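Local coordinates for fluorescence recovery protein (Synechocystis sp., PDB 4JDX) that accelerates conversion of the red form of orange carotenoid protein to its orange form and increases fluorescence recovery after non-photochemical quenching, at residues A25-A30 and F82-L87. Sequence-based numbering, arbitrary orientation.
Sequences ALFRKA and FVFAQL
Over one face of the Phe84 ring sits CE1 of Phe27, 3.3 Å above the Phe84 plane and displaced toward the rim; this Phe27 CE1 lies 3.4 Å from Phe84 CZ. The two rings meet obliquely, with centroids 4.9 Å apart and planes inclined at 48°. Leu26 reaches the same Phe84 ring at a slant, its CD2 3.8 Å from Phe84 CE1; CG anti to the backbone N (chi1 -180°), together with chi2 of 51°, turns that branch toward the aromatic ring. Around Phe27 the approaches are likewise oblique: Val83 presents CG1 to Phe27 CZ at 3.7 Å, the two side chains crossing nearly at right angles, and Leu87 brings CD1 to within 4.0 Å of Phe27 CE1. Phe27 therefore reaches between Phe84 and the aliphatic pair Val83 and Leu87. No hydrogen bond links the segments, so van der Waals packing carries the contact. The axes of the two short segments come no closer than 11.9 Å and run in roughly the same direction, a separation bridged by the large side chains. Beyond the pair, Phe84 rests on Ile109 of helix 103-114, while Leu26 and Ala30 touch Val93. The arrangement is typical of a hydrophobic core in an all-helical fold, here joining the long N-terminal helix 17-47 to the short helix 80-89.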
loop_
_atom_site.group_PDB
_atom_site.type_symbol
_atom_site.label_atom_id
_atom_site.label_comp_id
_atom_site.label_asym_id
_atom_site.label_seq_id
_atom_site.Cartn_x
_atom_site.Cartn_y
_atom_site.Cartn_z
ATOM N N ALA A 25 23.849 -5.622 15.806
ATOM C CA ALA A 25 24.466 -5.361 14.513
ATOM C C ALA A 25 23.924 -6.338 13.479
ATOM O O ALA A 25 23.786 -6.002 12.301
ATOM C CB ALA A 25 25.981 -5.477 14.617
ATOM N N LEU A 26 23.606 -7.546 13.928
ATOM C CA LEU A 26 23.084 -8.575 13.040
ATOM C C LEU A 26 21.610 -8.319 12.735
ATOM O O LEU A 26 21.137 -8.600 11.634
ATOM C CB LEU A 26 23.269 -9.962 13.656
ATOM C CG LEU A 26 22.757 -11.119 12.798
ATOM C CD1 LEU A 26 23.310 -11.020 11.377
ATOM C CD2 LEU A 26 23.118 -12.453 13.437
ATOM N N PHE A 27 20.891 -7.778 13.716
ATOM C CA PHE A 27 19.497 -7.383 13.522
ATOM C C PHE A 27 19.384 -6.355 12.407
ATOM O O PHE A 27 18.591 -6.510 11.482
ATOM C CB PHE A 27 18.917 -6.787 14.808
ATOM C CG PHE A 27 18.196 -7.782 15.679
ATOM C CD1 PHE A 27 18.351 -9.142 15.489
ATOM C CD2 PHE A 27 17.348 -7.346 16.683
ATOM C CE1 PHE A 27 17.683 -10.047 16.291
ATOM C CE2 PHE A 27 16.677 -8.249 17.483
ATOM C CZ PHE A 27 16.844 -9.599 17.287
ATOM N N ARG A 28 20.183 -5.300 12.504
ATOM C CA ARG A 28 20.164 -4.235 11.512
ATOM C C ARG A 28 20.517 -4.781 10.132
ATOM O O ARG A 28 19.911 -4.406 9.134
ATOM C CB ARG A 28 21.140 -3.130 11.912
ATOM C CG ARG A 28 20.754 -2.415 13.197
ATOM C CD ARG A 28 21.667 -1.233 13.472
ATOM N NE ARG A 28 22.980 -1.651 13.959
ATOM C CZ ARG A 28 23.352 -1.661 15.237
ATOM N NH1 ARG A 28 22.520 -1.269 16.195
ATOM N NH2 ARG A 28 24.572 -2.063 15.564
ATOM N N LYS A 29 21.498 -5.676 10.091
ATOM C CA LYS A 29 21.928 -6.293 8.843
ATOM C C LYS A 29 20.760 -7.029 8.189
ATOM O O LYS A 29 20.474 -6.836 7.008
ATOM C CB LYS A 29 23.064 -7.275 9.118
ATOM C CG LYS A 29 23.883 -7.651 7.899
ATOM C CD LYS A 29 24.917 -8.704 8.260
ATOM C CE LYS A 29 26.043 -8.765 7.247
ATOM N NZ LYS A 29 27.239 -7.997 7.701
ATOM N N ALA A 30 20.091 -7.870 8.973
ATOM C CA ALA A 30 18.941 -8.633 8.502
ATOM C C ALA A 30 17.830 -7.688 8.062
ATOM O O ALA A 30 17.181 -7.902 7.036
ATOM C CB ALA A 30 18.437 -9.557 9.604
ATOM N N PHE A 82 13.723 -16.539 19.766
ATOM C CA PHE A 82 12.713 -16.927 18.790
ATOM C C PHE A 82 12.877 -16.104 17.519
ATOM O O PHE A 82 12.710 -16.611 16.411
ATOM C CB PHE A 82 11.306 -16.720 19.366
ATOM C CG PHE A 82 11.021 -17.546 20.598
ATOM C CD1 PHE A 82 11.705 -18.724 20.838
ATOM C CD2 PHE A 82 10.064 -17.142 21.514
ATOM C CE1 PHE A 82 11.443 -19.480 21.964
ATOM C CE2 PHE A 82 9.800 -17.896 22.644
ATOM C CZ PHE A 82 10.489 -19.065 22.867
ATOM N N VAL A 83 13.222 -14.832 17.691
ATOM C CA VAL A 83 13.380 -13.921 16.565
ATOM C C VAL A 83 14.479 -14.413 15.634
ATOM O O VAL A 83 14.281 -14.500 14.422
ATOM C CB VAL A 83 13.722 -12.489 17.035
ATOM C CG1 VAL A 83 14.027 -11.584 15.843
ATOM C CG2 VAL A 83 12.588 -11.913 17.878
ATOM N N PHE A 84 15.637 -14.737 16.199
ATOM C CA PHE A 84 16.759 -15.228 15.403
ATOM C C PHE A 84 16.379 -16.479 14.619
ATOM O O PHE A 84 16.723 -16.615 13.445
ATOM C CB PHE A 84 17.977 -15.505 16.287
ATOM C CG PHE A 84 18.793 -14.279 16.588
ATOM C CD1 PHE A 84 19.366 -13.551 15.563
ATOM C CD2 PHE A 84 18.987 -13.855 17.890
ATOM C CE1 PHE A 84 20.113 -12.423 15.831
ATOM C CE2 PHE A 84 19.735 -12.726 18.161
ATOM C CZ PHE A 84 20.299 -12.012 17.130
ATOM N N ALA A 85 15.656 -17.383 15.272
ATOM C CA ALA A 85 15.189 -18.604 14.629
ATOM C C ALA A 85 14.351 -18.264 13.401
ATOM O O ALA A 85 14.517 -18.861 12.336
ATOM C CB ALA A 85 14.375 -19.435 15.609
ATOM N N GLN A 86 13.453 -17.298 13.556
ATOM C CA GLN A 86 12.593 -16.863 12.459
ATOM C C GLN A 86 13.424 -16.271 11.322
ATOM O O GLN A 86 13.228 -16.609 10.154
ATOM C CB GLN A 86 11.583 -15.827 12.950
ATOM C CG GLN A 86 10.525 -15.466 11.920
ATOM C CD GLN A 86 9.590 -16.626 11.610
ATOM O OE1 GLN A 86 9.441 -17.549 12.412
ATOM N NE2 GLN A 86 8.957 -16.584 10.442
ATOM N N LEU A 87 14.348 -15.384 11.677
ATOM C CA LEU A 87 15.243 -14.761 10.707
ATOM C C LEU A 87 16.034 -15.811 9.940
ATOM O O LEU A 87 16.252 -15.684 8.735
ATOM C CB LEU A 87 16.213 -13.816 11.417
ATOM C CG LEU A 87 15.574 -12.611 12.107
ATOM C CD1 LEU A 87 16.624 -11.812 12.871
ATOM C CD2 LEU A 87 14.838 -11.735 11.091
#